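Side-chain contact in citrate lyase subunit beta-like protein (Mycobacterium tuberculosis H37Rv, PDB 6CHU), which is a magnesium-dependent lyase of the HpcH/HpaI aldolase family, with a role in itaconate dissimilation and leucine catabolism: residues Leu98-Ser103 with Ala144-Ala149. Sequence-based numbering, arbitrary orientation.
Sequences LPKAES and AEDLIA. With MG (magnesium ion), chain B.
K100 and D146 face each other across the mouth of the barrel, one on the loop that follows strand 95-98, the other in the first turn of helix 144-151, with CA atoms 8.1 Å apart. The backbones do not touch; these two side chains alone bridge the gap, crossing at about a right angle. The lysine chain bends at chi2 (80°) and runs extended beyond, which carries NZ of K100 to 2.9 Å from OD2 of D146. The ammonium meets this oxygen from above the carboxylate, 55° out of its plane, in a hydrogen bond that is part of a salt bridge. OD2 of D146 also binds the magnesium ion at 2.0 Å, and is thus shared between metal and lysine. A water accepts from NZ and donates to OD1 of D146 at 2.8 Å, bracing the other carboxylate oxygen. NZ of K100 reaches a second water, itself a magnesium ligand, at 3.1 Å. Salt bridges to E44 and D45 further hold the ammonium. E120 supplies another carboxylate to the metal, while P263 of the second subunit packs on D146. Loop and helix following the C-terminal strand ends thus build the magnesium site of a TIM barrel, as in other HpcH/HpaI aldolases.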
loop_
_atom_site.group_PDB
_atom_site.type_symbol
_atom_site.label_atom_id
_atom_site.label_comp_id
_atom_site.label_asym_id
_atom_site.label_seq_id
_atom_site.Cartn_x
_atom_site.Cartn_y
_atom_site.Cartn_z
ATOM N N LEU A 98 10.206 14.640 -14.575
ATOM C CA LEU A 98 9.285 14.069 -15.547
ATOM C C LEU A 98 7.899 13.937 -14.930
ATOM O O LEU A 98 7.707 13.082 -14.051
ATOM C CB LEU A 98 9.785 12.703 -16.008
ATOM C CG LEU A 98 8.821 11.940 -16.930
ATOM C CD1 LEU A 98 8.705 12.608 -18.274
ATOM C CD2 LEU A 98 9.257 10.469 -17.070
ATOM N N PRO A 99 6.916 14.727 -15.346
ATOM C CA PRO A 99 5.569 14.593 -14.780
ATOM C C PRO A 99 4.849 13.415 -15.412
ATOM O O PRO A 99 5.203 12.940 -16.498
ATOM C CB PRO A 99 4.901 15.920 -15.158
ATOM C CG PRO A 99 5.503 16.221 -16.511
ATOM C CD PRO A 99 6.952 15.733 -16.425
ATOM N N LYS A 100 3.801 12.966 -14.722
ATOM C CA LYS A 100 3.028 11.801 -15.146
ATOM C C LYS A 100 3.954 10.640 -15.504
ATOM O O LYS A 100 3.725 9.911 -16.474
ATOM C CB LYS A 100 2.095 12.134 -16.322
ATOM C CG LYS A 100 0.838 12.971 -15.944
ATOM C CD LYS A 100 1.158 14.471 -15.801
ATOM C CE LYS A 100 -0.082 15.265 -15.360
ATOM N NZ LYS A 100 0.155 16.746 -15.429
ATOM N N ALA A 101 5.016 10.466 -14.720
ATOM C CA ALA A 101 5.956 9.384 -15.005
ATOM C C ALA A 101 5.258 8.037 -14.834
ATOM O O ALA A 101 4.691 7.753 -13.773
ATOM C CB ALA A 101 7.176 9.478 -14.085
ATOM N N GLU A 102 5.296 7.196 -15.875
ATOM C CA GLU A 102 4.505 5.972 -15.855
ATOM C C GLU A 102 5.248 4.701 -16.222
ATOM O O GLU A 102 4.647 3.625 -16.138
ATOM C CB GLU A 102 3.275 6.118 -16.769
ATOM C CG GLU A 102 2.248 7.072 -16.172
ATOM C CD GLU A 102 1.008 7.229 -17.020
ATOM O OE1 GLU A 102 -0.090 7.355 -16.431
ATOM O OE2 GLU A 102 1.126 7.226 -18.267
ATOM N N SER A 103 6.524 4.775 -16.603
ATOM C CA SER A 103 7.258 3.556 -16.917
ATOM C C SER A 103 8.752 3.819 -16.824
ATOM O O SER A 103 9.210 4.957 -16.960
ATOM C CB SER A 103 6.913 3.041 -18.314
ATOM O OG SER A 103 7.462 3.901 -19.299
ATOM N N ALA A 144 -0.497 14.730 -5.652
ATOM C CA ALA A 144 -1.814 14.262 -5.232
ATOM C C ALA A 144 -2.917 14.743 -6.174
ATOM O O ALA A 144 -3.878 14.010 -6.438
ATOM C CB ALA A 144 -2.093 14.715 -3.795
ATOM N N GLU A 145 -2.819 15.975 -6.681
ATOM C CA GLU A 145 -3.950 16.516 -7.432
ATOM C C GLU A 145 -4.097 15.852 -8.797
ATOM O O GLU A 145 -5.217 15.518 -9.204
ATOM C CB GLU A 145 -3.824 18.029 -7.568
ATOM C CG GLU A 145 -4.084 18.737 -6.255
ATOM C CD GLU A 145 -2.909 18.643 -5.293
ATOM O OE1 GLU A 145 -1.778 18.350 -5.753
ATOM O OE2 GLU A 145 -3.123 18.863 -4.077
ATOM N N ASP A 146 -2.990 15.675 -9.533
ATOM C CA ASP A 146 -3.068 14.945 -10.802
ATOM C C ASP A 146 -3.420 13.477 -10.577
ATOM O O ASP A 146 -4.106 12.869 -11.413
ATOM C CB ASP A 146 -1.753 15.059 -11.591
ATOM C CG ASP A 146 -1.748 16.230 -12.578
ATOM O OD1 ASP A 146 -2.769 16.438 -13.272
ATOM O OD2 ASP A 146 -0.709 16.937 -12.674
ATOM N N LEU A 147 -2.977 12.893 -9.460
ATOM C CA LEU A 147 -3.380 11.523 -9.149
ATOM C C LEU A 147 -4.899 11.420 -9.086
ATOM O O LEU A 147 -5.511 10.603 -9.784
ATOM C CB LEU A 147 -2.744 11.068 -7.835
ATOM C CG LEU A 147 -3.223 9.705 -7.328
ATOM C CD1 LEU A 147 -2.755 8.602 -8.253
ATOM C CD2 LEU A 147 -2.769 9.458 -5.887
ATOM N N ILE A 148 -5.530 12.280 -8.286
ATOM C CA ILE A 148 -6.981 12.234 -8.148
ATOM C C ILE A 148 -7.660 12.593 -9.460
ATOM O O ILE A 148 -8.692 12.015 -9.819
ATOM C CB ILE A 148 -7.434 13.166 -7.009
ATOM C CG1 ILE A 148 -6.915 12.644 -5.669
ATOM C CG2 ILE A 148 -8.970 13.371 -7.035
ATOM C CD1 ILE A 148 -7.519 11.343 -5.237
ATOM N N ALA A 149 -7.117 13.579 -10.182
ATOM C CA ALA A 149 -7.748 13.983 -11.433
ATOM C C ALA A 149 -7.778 12.820 -12.418
ATOM O O ALA A 149 -8.820 12.520 -13.011
ATOM C CB ALA A 149 -7.007 15.171 -12.041
HETATM MG MG MG B . 0.876 17.486 -11.494
HETATM O O HOH W 1 -2.484 18.388 -15.281
HETATM O O HOH W 2 2.086 17.526 -13.197
HETATM O O HOH W 3 -0.306 17.310 -9.669
HETATM O O HOH W 4 0.196 19.447 -11.925
#